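Long-range contacts in DUF1780 domain-containing protein (Pseudomonas aeruginosa, PDB 1Y0K), which is of unknown function but probably belongs to the PD-(D/E)XK nuclease-like proteins as a putative endonuclease: residues L7-N18 / F144-P152; R36-P44 / F192-F203. All coordinates share one frame; numbering follows the deposited sequence. Where two conformers were deposited one is given.

Interaction 1: residues L7-N18 / F144-P152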
loop_
_atom_site.group_PDB
_atom_site.type_symbol
_atom_site.label_atom_id
_atom_site.label_comp_id
_atom_site.label_asym_id
_atom_site.label_seq_id
_atom_site.Cartn_x
_atom_site.Cartn_y
_atom_site.Cartn_z
ATOM N N LEU A 7 -0.795 4.726 -21.713
ATOM C CA LEU A 7 -0.052 5.394 -20.650
ATOM C C LEU A 7 -0.767 6.679 -20.221
ATOM O O LEU A 7 -0.785 7.016 -19.030
ATOM C CB LEU A 7 1.381 5.687 -21.108
ATOM C CG LEU A 7 2.357 4.513 -21.218
ATOM C CD1 LEU A 7 3.638 4.946 -21.910
ATOM C CD2 LEU A 7 2.662 3.932 -19.832
ATOM N N ARG A 8 -1.363 7.390 -21.185
ATOM C CA ARG A 8 -2.203 8.557 -20.875
ATOM C C ARG A 8 -3.398 8.187 -19.998
ATOM O O ARG A 8 -3.716 8.902 -19.050
ATOM C CB ARG A 8 -2.704 9.237 -22.146
ATOM C CG ARG A 8 -1.690 10.162 -22.771
ATOM C CD ARG A 8 -2.232 10.815 -24.036
ATOM N NE ARG A 8 -1.150 11.525 -24.699
ATOM C CZ ARG A 8 -0.572 11.153 -25.837
ATOM N NH1 ARG A 8 -0.996 10.087 -26.509
ATOM N NH2 ARG A 8 0.431 11.880 -26.319
ATOM N N LEU A 9 -4.058 7.079 -20.326
ATOM C CA LEU A 9 -5.162 6.572 -19.522
ATOM C C LEU A 9 -4.675 6.346 -18.087
ATOM O O LEU A 9 -5.310 6.777 -17.130
ATOM C CB LEU A 9 -5.686 5.250 -20.112
ATOM C CG LEU A 9 -7.000 4.645 -19.600
ATOM C CD1 LEU A 9 -7.395 3.445 -20.475
ATOM C CD2 LEU A 9 -6.918 4.224 -18.146
ATOM N N LEU A 10 -3.544 5.665 -17.942
ATOM C CA LEU A 10 -3.022 5.384 -16.602
ATOM C C LEU A 10 -2.624 6.662 -15.844
ATOM O O LEU A 10 -2.786 6.740 -14.627
ATOM C CB LEU A 10 -1.863 4.390 -16.669
ATOM C CG LEU A 10 -2.193 3.014 -17.253
ATOM C CD1 LEU A 10 -0.935 2.168 -17.314
ATOM C CD2 LEU A 10 -3.284 2.301 -16.425
ATOM N N THR A 11 -2.134 7.665 -16.572
ATOM C CA THR A 11 -1.842 8.976 -15.980
ATOM C C THR A 11 -3.106 9.700 -15.498
ATOM O O THR A 11 -3.115 10.261 -14.402
ATOM C CB THR A 11 -1.008 9.867 -16.945
ATOM O OG1 THR A 11 0.118 9.124 -17.422
ATOM C CG2 THR A 11 -0.499 11.118 -16.234
ATOM N N ARG A 12 -4.167 9.697 -16.306
ATOM C CA ARG A 12 -5.438 10.313 -15.890
ATOM C C ARG A 12 -6.021 9.603 -14.666
ATOM O O ARG A 12 -6.545 10.241 -13.752
ATOM C CB ARG A 12 -6.449 10.337 -17.042
ATOM C CG ARG A 12 -6.041 11.259 -18.190
ATOM C CD ARG A 12 -7.224 11.549 -19.136
ATOM N NE ARG A 12 -7.912 10.318 -19.515
ATOM C CZ ARG A 12 -7.536 9.516 -20.506
ATOM N NH1 ARG A 12 -6.476 9.811 -21.258
ATOM N NH2 ARG A 12 -8.228 8.409 -20.738
ATOM N N GLN A 13 -5.916 8.274 -14.660
ATOM C CA GLN A 13 -6.289 7.458 -13.508
ATOM C C GLN A 13 -5.529 7.889 -12.239
ATOM O O GLN A 13 -6.134 8.068 -11.166
ATOM C CB GLN A 13 -6.016 5.988 -13.826
ATOM C CG GLN A 13 -6.311 5.004 -12.698
ATOM C CD GLN A 13 -6.348 3.583 -13.209
ATOM O OE1 GLN A 13 -7.421 3.054 -13.513
ATOM N NE2 GLN A 13 -5.176 2.966 -13.341
ATOM N N ALA A 14 -4.215 8.060 -12.366
ATOM C CA ALA A 14 -3.390 8.512 -11.246
ATOM C C ALA A 14 -3.843 9.886 -10.763
ATOM O O ALA A 14 -3.966 10.132 -9.554
ATOM C CB ALA A 14 -1.908 8.532 -11.630
ATOM N N GLU A 15 -4.107 10.780 -11.712
ATOM C CA GLU A 15 -4.607 12.116 -11.396
ATOM C C GLU A 15 -5.911 12.066 -10.602
ATOM O O GLU A 15 -6.065 12.799 -9.621
ATOM C CB GLU A 15 -4.803 12.939 -12.675
ATOM C CG GLU A 15 -3.523 13.407 -13.325
ATOM C CD GLU A 15 -3.755 14.128 -14.653
ATOM O OE1 GLU A 15 -4.740 13.810 -15.368
ATOM O OE2 GLU A 15 -2.939 15.012 -14.991
ATOM N N GLN A 16 -6.829 11.192 -11.015
ATOM C CA GLN A 16 -8.124 11.016 -10.348
ATOM C C GLN A 16 -7.973 10.587 -8.900
ATOM O O GLN A 16 -8.675 11.097 -8.027
ATOM C CB GLN A 16 -8.979 9.979 -11.070
ATOM C CG GLN A 16 -9.754 10.514 -12.249
ATOM C CD GLN A 16 -10.309 9.409 -13.129
ATOM O OE1 GLN A 16 -10.309 9.526 -14.355
ATOM N NE2 GLN A 16 -10.780 8.323 -12.511
ATOM N N ALA A 17 -7.070 9.636 -8.661
ATOM C CA ALA A 17 -6.785 9.169 -7.310
ATOM C C ALA A 17 -6.239 10.313 -6.453
ATOM O O ALA A 17 -6.666 10.483 -5.320
ATOM C CB ALA A 17 -5.814 7.997 -7.332
ATOM N N ASN A 18 -5.309 11.097 -7.004
ATOM C CA ASN A 18 -4.765 12.259 -6.290
ATOM C C ASN A 18 -5.823 13.301 -5.970
ATOM O O ASN A 18 -5.849 13.839 -4.865
ATOM C CB ASN A 18 -3.611 12.900 -7.057
ATOM C CG ASN A 18 -2.314 12.136 -6.901
ATOM O OD1 ASN A 18 -2.201 11.246 -6.055
ATOM N ND2 ASN A 18 -1.326 12.476 -7.720
ATOM N N PHE A 144 -0.202 3.255 0.132
ATOM C CA PHE A 144 -0.933 3.577 -1.100
ATOM C C PHE A 144 0.045 4.288 -2.031
ATOM O O PHE A 144 0.531 5.382 -1.724
ATOM C CB PHE A 144 -2.173 4.437 -0.842
ATOM C CG PHE A 144 -2.951 4.733 -2.094
ATOM C CD1 PHE A 144 -3.887 3.814 -2.563
ATOM C CD2 PHE A 144 -2.731 5.906 -2.813
ATOM C CE1 PHE A 144 -4.605 4.059 -3.738
ATOM C CE2 PHE A 144 -3.453 6.160 -3.993
ATOM C CZ PHE A 144 -4.383 5.230 -4.450
ATOM N N VAL A 145 0.367 3.620 -3.131
ATOM C CA VAL A 145 1.396 4.060 -4.053
ATOM C C VAL A 145 0.755 4.567 -5.356
ATOM O O VAL A 145 0.064 3.822 -6.063
ATOM C CB VAL A 145 2.421 2.926 -4.346
ATOM C CG1 VAL A 145 3.584 3.465 -5.197
ATOM C CG2 VAL A 145 2.961 2.339 -3.052
ATOM N N ASN A 146 1.008 5.834 -5.672
ATOM C CA ASN A 146 0.399 6.470 -6.832
ATOM C C ASN A 146 1.316 7.553 -7.392
ATOM O O ASN A 146 1.428 8.632 -6.830
ATOM C CB ASN A 146 -0.975 7.048 -6.478
ATOM C CG ASN A 146 -1.704 7.584 -7.693
ATOM O OD1 ASN A 146 -1.770 6.920 -8.733
ATOM N ND2 ASN A 146 -2.238 8.793 -7.578
ATOM N N LEU A 147 1.964 7.237 -8.505
ATOM C CA LEU A 147 2.968 8.115 -9.098
ATOM C C LEU A 147 2.460 8.578 -10.446
ATOM O O LEU A 147 2.122 7.751 -11.284
ATOM C CB LEU A 147 4.297 7.367 -9.276
ATOM C CG LEU A 147 4.871 6.629 -8.052
ATOM C CD1 LEU A 147 6.087 5.794 -8.434
ATOM C CD2 LEU A 147 5.219 7.594 -6.918
ATOM N N LYS A 148 2.394 9.890 -10.660
ATOM C CA LYS A 148 1.977 10.397 -11.965
ATOM C C LYS A 148 3.095 10.202 -13.003
ATOM O O LYS A 148 2.816 10.026 -14.192
ATOM C CB LYS A 148 1.536 11.865 -11.879
ATOM C CG LYS A 148 0.896 12.390 -13.168
ATOM C CD LYS A 148 0.348 13.806 -13.036
ATOM C CE LYS A 148 -0.058 14.392 -14.387
ATOM N NZ LYS A 148 1.053 14.480 -15.386
ATOM N N ARG A 149 4.345 10.198 -12.543
ATOM C CA ARG A 149 5.513 10.133 -13.434
ATOM C C ARG A 149 5.968 8.704 -13.766
ATOM O O ARG A 149 6.839 8.505 -14.624
ATOM C CB ARG A 149 6.697 10.924 -12.847
ATOM C CG ARG A 149 6.381 12.351 -12.383
ATOM C CD ARG A 149 6.044 13.277 -13.537
ATOM N NE ARG A 149 5.949 14.663 -13.085
ATOM C CZ ARG A 149 4.809 15.317 -12.870
ATOM N NH1 ARG A 149 3.637 14.726 -13.084
ATOM N NH2 ARG A 149 4.843 16.577 -12.452
ATOM N N ALA A 150 5.387 7.714 -13.089
ATOM C CA ALA A 150 5.826 6.336 -13.264
ATOM C C ALA A 150 4.687 5.314 -13.294
ATOM O O ALA A 150 3.617 5.530 -12.725
ATOM C CB ALA A 150 6.885 5.964 -12.206
ATOM N N VAL A 151 4.927 4.217 -13.998
ATOM C CA VAL A 151 4.012 3.073 -14.010
ATOM C C VAL A 151 4.874 1.841 -13.730
ATOM O O VAL A 151 5.984 1.752 -14.241
ATOM C CB VAL A 151 3.268 2.943 -15.374
ATOM C CG1 VAL A 151 2.305 4.098 -15.570
ATOM C CG2 VAL A 151 4.247 2.908 -16.535
ATOM N N PRO A 152 4.398 0.901 -12.891
ATOM C CA PRO A 152 5.268 -0.257 -12.604
ATOM C C PRO A 152 5.560 -1.088 -13.840
ATOM O O PRO A 152 4.705 -1.220 -14.722
ATOM C CB PRO A 152 4.440 -1.080 -11.613
ATOM C CG PRO A 152 3.483 -0.087 -11.009
ATOM C CD PRO A 152 3.127 0.817 -12.151
HETATM O O HOH W 1 1.242 7.891 -14.786
HETATM O O HOH W 2 1.314 11.266 -7.344
#
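Asn146 of strand 140-146 reaches helix 7-18 with its amide. ND2 donates to Ala14 O at 2.9 Å in a nearly straight bond (166°), with the acceptor close to the amide plane. Ala14 O also accepts from Asn18 N, its regular helix partner. A weaker, bent bond runs from Asn146 ND2 to Asn18 OD1. The two side-chain amides are turned 71° apart. Asn146 OD1 lies 3.3 Å from Ala14 CB.

Helix 3-23 packs against strand 140-146, an inner strand of the mixed sheet of a probable PD-(D/E)XK-like fold, and against the turn leading to strand 150-153.

Lys148, in that turn, lies across Thr11 and Glu15. From CB, CG is set anti to the backbone N (chi1 -172°) and meets Thr11 CG2 at 3.6 Å. CD rests near Glu15 CG at 3.9 Å. CE comes 3.0 Å from Glu15 OE2. The last torsion then bends the chain and brings NZ back over Thr11 CG2. NZ stays 4.0 Å from Glu15 OE2, too far for a salt bridge.

On strand 150-153 Val151 turns its two methyls to the helix: CG2 to Leu7 CD2 (3.8 Å) and CG1 to Leu10 CD1. Phe144 CZ lies near Ala17 CB, at the ring edge. Water bridges Thr11 OG1 to Lys148 O, and a second water bridges Asn18 ND2 to Asn146 O.

Interaction 2: residues R36-P44 / F192-F203; sequences RFLEALNVP and FLRANLGRSILF
Phe192 and Leu38 meet through the ring's CE1 and the methyl CD2, 3.6 Å apart. Phe192 holds CG between its backbone N and carbonyl carbon (chi1 71°), which sets the ring beside Leu38 CD2. Val43 CG2 lies 3.8 Å from Phe192 CB and also near CD1. Leu193 has CG anti to its carbonyl carbon (chi1 -68°), beside the backbone N. Its CD2 meets the edge of the Phe37 ring, near the ring plane, at CE2 (3.7 Å).

Leu41 spreads its two methyls over the amide of Asn196. CD1 faces ND2 at 3.8 Å, and CD2 lies over CG and OD1. That amide is fixed by its own segment: ND2 donates to Phe192 O at 2.7 Å, almost in line with the carbonyl bond (161°). Water 3 joins ND2 to Leu41 O. Arg199 lays its guanidinium face over Asn196 OD1. Ile201 puts CG2 3.7 Å from Ala40 O.

Asn42, at positive phi, ends helix 26-40 in a Schellman motif, with Val43 N bonded to Leu38 O. The arrangement is a helix C-terminus packed on helix 191-194 and on strand 201-202, an outermost strand of the mixed sheet of this probable PD-(D/E)XK fold.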
loop_
_atom_site.group_PDB
_atom_site.type_symbol
_atom_site.label_atom_id
_atom_site.label_comp_id
_atom_site.label_asym_id
_atom_site.label_seq_id
_atom_site.Cartn_x
_atom_site.Cartn_y
_atom_site.Cartn_z
ATOM N N ARG A 36 -9.804 -0.447 -0.485
ATOM C CA ARG A 36 -9.280 -0.737 -1.836
ATOM C C ARG A 36 -8.366 -1.964 -1.813
ATOM O O ARG A 36 -8.409 -2.814 -2.710
ATOM C CB ARG A 36 -8.525 0.472 -2.411
ATOM C CG ARG A 36 -9.368 1.770 -2.623
ATOM C CD ARG A 36 -10.617 1.602 -3.547
ATOM N NE ARG A 36 -11.773 0.905 -2.961
ATOM C CZ ARG A 36 -12.569 1.379 -1.997
ATOM N NH1 ARG A 36 -13.599 0.653 -1.567
ATOM N NH2 ARG A 36 -12.344 2.560 -1.436
ATOM N N PHE A 37 -7.542 -2.055 -0.773
ATOM C CA PHE A 37 -6.621 -3.189 -0.601
ATOM C C PHE A 37 -7.385 -4.496 -0.386
ATOM O O PHE A 37 -7.094 -5.510 -1.029
ATOM C CB PHE A 37 -5.689 -2.877 0.583
ATOM C CG PHE A 37 -4.734 -3.977 0.943
ATOM C CD1 PHE A 37 -3.785 -4.428 0.030
ATOM C CD2 PHE A 37 -4.737 -4.513 2.231
ATOM C CE1 PHE A 37 -2.876 -5.417 0.379
ATOM C CE2 PHE A 37 -3.837 -5.513 2.593
ATOM C CZ PHE A 37 -2.892 -5.962 1.655
ATOM N N LEU A 38 -8.372 -4.478 0.504
ATOM C CA LEU A 38 -9.172 -5.679 0.774
ATOM C C LEU A 38 -9.937 -6.115 -0.483
ATOM O O LEU A 38 -10.039 -7.309 -0.770
ATOM C CB LEU A 38 -10.130 -5.446 1.957
ATOM C CG LEU A 38 -9.453 -5.213 3.318
ATOM C CD1 LEU A 38 -10.502 -4.817 4.353
ATOM C CD2 LEU A 38 -8.646 -6.421 3.782
ATOM N N GLU A 39 -10.468 -5.137 -1.224
ATOM C CA GLU A 39 -11.121 -5.414 -2.508
ATOM C C GLU A 39 -10.167 -6.053 -3.515
ATOM O O GLU A 39 -10.544 -6.990 -4.211
ATOM C CB GLU A 39 -11.769 -4.153 -3.078
ATOM C CG GLU A 39 -12.963 -3.729 -2.257
ATOM C CD GLU A 39 -13.488 -2.376 -2.662
ATOM O OE1 GLU A 39 -12.914 -1.764 -3.587
ATOM O OE2 GLU A 39 -14.471 -1.924 -2.039
ATOM N N ALA A 40 -8.927 -5.574 -3.557
ATOM C CA ALA A 40 -7.892 -6.169 -4.409
ATOM C C ALA A 40 -7.651 -7.636 -4.081
ATOM O O ALA A 40 -7.421 -8.447 -4.978
ATOM C CB ALA A 40 -6.594 -5.392 -4.294
ATOM N N LEU A 41 -7.713 -7.970 -2.794
ATOM C CA LEU A 41 -7.435 -9.326 -2.339
ATOM C C LEU A 41 -8.679 -10.187 -2.236
ATOM O O LEU A 41 -8.586 -11.343 -1.814
ATOM C CB LEU A 41 -6.726 -9.309 -0.982
ATOM C CG LEU A 41 -5.412 -8.531 -0.900
ATOM C CD1 LEU A 41 -4.747 -8.808 0.442
ATOM C CD2 LEU A 41 -4.499 -8.922 -2.031
ATOM N N ASN A 42 -9.825 -9.616 -2.609
ATOM C CA ASN A 42 -11.110 -10.300 -2.517
ATOM C C ASN A 42 -11.373 -10.804 -1.090
ATOM O O ASN A 42 -11.763 -11.956 -0.873
ATOM C CB ASN A 42 -11.177 -11.435 -3.555
ATOM C CG ASN A 42 -12.587 -11.909 -3.822
ATOM O OD1 ASN A 42 -13.554 -11.178 -3.617
ATOM N ND2 ASN A 42 -12.711 -13.142 -4.298
ATOM N N VAL A 43 -11.132 -9.926 -0.117
ATOM C CA VAL A 43 -11.359 -10.232 1.285
ATOM C C VAL A 43 -12.660 -9.534 1.676
ATOM O O VAL A 43 -12.747 -8.303 1.613
ATOM C CB VAL A 43 -10.177 -9.736 2.174
ATOM C CG1 VAL A 43 -10.518 -9.857 3.655
ATOM C CG2 VAL A 43 -8.894 -10.494 1.839
ATOM N N PRO A 44 -13.686 -10.317 2.050
ATOM C CA PRO A 44 -14.986 -9.733 2.425
ATOM C C PRO A 44 -14.923 -8.839 3.662
ATOM O O PRO A 44 -14.158 -9.099 4.594
ATOM C CB PRO A 44 -15.866 -10.953 2.708
ATOM C CG PRO A 44 -14.920 -12.094 2.902
ATOM C CD PRO A 44 -13.682 -11.789 2.132
ATOM N N PHE A 192 -5.409 -13.543 5.991
ATOM C CA PHE A 192 -5.648 -12.980 4.661
ATOM C C PHE A 192 -4.402 -12.332 4.053
ATOM O O PHE A 192 -4.233 -12.328 2.840
ATOM C CB PHE A 192 -6.883 -12.054 4.601
ATOM C CG PHE A 192 -6.714 -10.727 5.305
ATOM C CD1 PHE A 192 -6.140 -9.635 4.646
ATOM C CD2 PHE A 192 -7.165 -10.557 6.615
ATOM C CE1 PHE A 192 -5.986 -8.401 5.297
ATOM C CE2 PHE A 192 -7.025 -9.319 7.275
ATOM C CZ PHE A 192 -6.432 -8.244 6.614
ATOM N N LEU A 193 -3.521 -11.810 4.900
ATOM C CA LEU A 193 -2.228 -11.321 4.425
ATOM C C LEU A 193 -1.311 -12.473 4.001
ATOM O O LEU A 193 -0.767 -12.474 2.901
ATOM C CB LEU A 193 -1.557 -10.441 5.488
ATOM C CG LEU A 193 -2.269 -9.107 5.737
ATOM C CD1 LEU A 193 -1.637 -8.366 6.910
ATOM C CD2 LEU A 193 -2.265 -8.235 4.471
ATOM N N ARG A 194 -1.161 -13.460 4.881
ATOM C CA ARG A 194 -0.286 -14.597 4.617
ATOM C C ARG A 194 -0.706 -15.380 3.378
ATOM O O ARG A 194 0.142 -15.822 2.597
ATOM C CB ARG A 194 -0.202 -15.491 5.853
ATOM C CG ARG A 194 0.710 -14.862 6.912
ATOM C CD ARG A 194 0.956 -15.763 8.107
ATOM N NE ARG A 194 -0.270 -15.962 8.872
ATOM C CZ ARG A 194 -0.993 -17.079 8.838
ATOM N NH1 ARG A 194 -0.602 -18.104 8.086
ATOM N NH2 ARG A 194 -2.103 -17.171 9.554
ATOM N N ALA A 195 -2.020 -15.490 3.187
ATOM C CA ALA A 195 -2.605 -16.200 2.043
ATOM C C ALA A 195 -2.255 -15.588 0.686
ATOM O O ALA A 195 -2.316 -16.266 -0.342
ATOM C CB ALA A 195 -4.114 -16.272 2.196
ATOM N N ASN A 196 -1.866 -14.318 0.686
ATOM C CA ASN A 196 -1.605 -13.591 -0.547
ATOM C C ASN A 196 -0.125 -13.303 -0.851
ATOM O O ASN A 196 0.189 -12.528 -1.719
ATOM C CB ASN A 196 -2.433 -12.315 -0.586
ATOM C CG ASN A 196 -3.885 -12.594 -0.849
ATOM O OD1 ASN A 196 -4.275 -12.827 -1.980
ATOM N ND2 ASN A 196 -4.681 -12.619 0.198
ATOM N N LEU A 197 0.771 -13.929 -0.103
ATOM C CA LEU A 197 2.188 -13.865 -0.414
ATOM C C LEU A 197 2.491 -14.514 -1.759
ATOM O O LEU A 197 1.838 -15.460 -2.145
ATOM C CB LEU A 197 3.011 -14.526 0.680
ATOM C CG LEU A 197 2.996 -13.837 2.037
ATOM C CD1 LEU A 197 3.590 -14.750 3.101
ATOM C CD2 LEU A 197 3.741 -12.517 1.956
ATOM N N GLY A 198 3.499 -13.999 -2.450
ATOM C CA GLY A 198 4.048 -14.651 -3.622
ATOM C C GLY A 198 3.363 -14.299 -4.933
ATOM O O GLY A 198 3.502 -14.998 -5.919
ATOM N N ARG A 199 2.613 -13.207 -4.918
ATOM C CA ARG A 199 1.756 -12.853 -6.035
ATOM C C ARG A 199 1.502 -11.368 -6.043
ATOM O O ARG A 199 1.573 -10.732 -5.017
ATOM C CB ARG A 199 0.440 -13.624 -6.005
ATOM C CG ARG A 199 -0.642 -13.059 -5.115
ATOM C CD ARG A 199 -1.749 -14.052 -4.773
ATOM N NE ARG A 199 -3.085 -13.511 -4.992
ATOM C CZ ARG A 199 -4.211 -14.214 -4.906
ATOM N NH1 ARG A 199 -5.389 -13.651 -5.137
ATOM N NH2 ARG A 199 -4.158 -15.484 -4.577
ATOM N N SER A 200 1.227 -10.845 -7.220
ATOM C CA SER A 200 0.782 -9.477 -7.373
ATOM C C SER A 200 -0.587 -9.486 -8.042
ATOM O O SER A 200 -0.860 -10.316 -8.891
ATOM C CB SER A 200 1.785 -8.688 -8.211
ATOM O OG SER A 200 2.986 -8.440 -7.506
ATOM N N ILE A 201 -1.440 -8.559 -7.626
ATOM C CA ILE A 201 -2.722 -8.384 -8.297
ATOM C C ILE A 201 -2.689 -7.190 -9.245
ATOM O O ILE A 201 -2.453 -6.057 -8.824
ATOM C CB ILE A 201 -3.852 -8.209 -7.266
ATOM C CG1 ILE A 201 -3.692 -9.215 -6.124
ATOM C CG2 ILE A 201 -5.210 -8.362 -7.932
ATOM C CD1 ILE A 201 -3.687 -10.659 -6.579
ATOM N N LEU A 202 -2.954 -7.438 -10.511
ATOM C CA LEU A 202 -2.929 -6.369 -11.483
ATOM C C LEU A 202 -4.333 -5.986 -11.875
ATOM O O LEU A 202 -5.082 -6.816 -12.356
ATOM C CB LEU A 202 -2.175 -6.803 -12.726
ATOM C CG LEU A 202 -0.672 -6.603 -12.787
ATOM C CD1 LEU A 202 0.017 -7.223 -11.604
ATOM C CD2 LEU A 202 -0.130 -7.125 -14.107
ATOM N N PHE A 203 -4.658 -4.718 -11.683
ATOM C CA PHE A 203 -5.957 -4.209 -12.039
ATOM C C PHE A 203 -6.011 -3.776 -13.484
ATOM O O PHE A 203 -5.149 -3.043 -13.942
ATOM C CB PHE A 203 -6.321 -3.022 -11.174
ATOM C CG PHE A 203 -6.428 -3.350 -9.733
ATOM C CD1 PHE A 203 -5.722 -2.632 -8.802
ATOM C CD2 PHE A 203 -7.242 -4.355 -9.307
ATOM C CE1 PHE A 203 -5.820 -2.914 -7.481
ATOM C CE2 PHE A 203 -7.336 -4.637 -7.981
ATOM C CZ PHE A 203 -6.619 -3.914 -7.077
HETATM O O HOH W 3 -7.515 -13.257 -0.105
#

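Overall arrangement
Interactions 1 and 2 have centres 20 Å apart, and their nearest atoms are about 5 Å apart without touching. They involve consecutive helices, 3-23 and 26-40, and both reach the same mixed sheet. Interaction 1 reaches inner strand 140-146, while interaction 2 reaches an outermost strand, 201-202. Their segments alternate along the chain. Trp32 connects them: its ring meets Phe144 edge-to-face and makes a cation-pi contact with Arg36. Phe37 also touches Leu142 of strand 140-146. Gln13 OE1 accepts a hydrogen bond from Gly206 N, a little beyond Phe203. No ligand or metal marks an active site, so neither contact can be assigned to one.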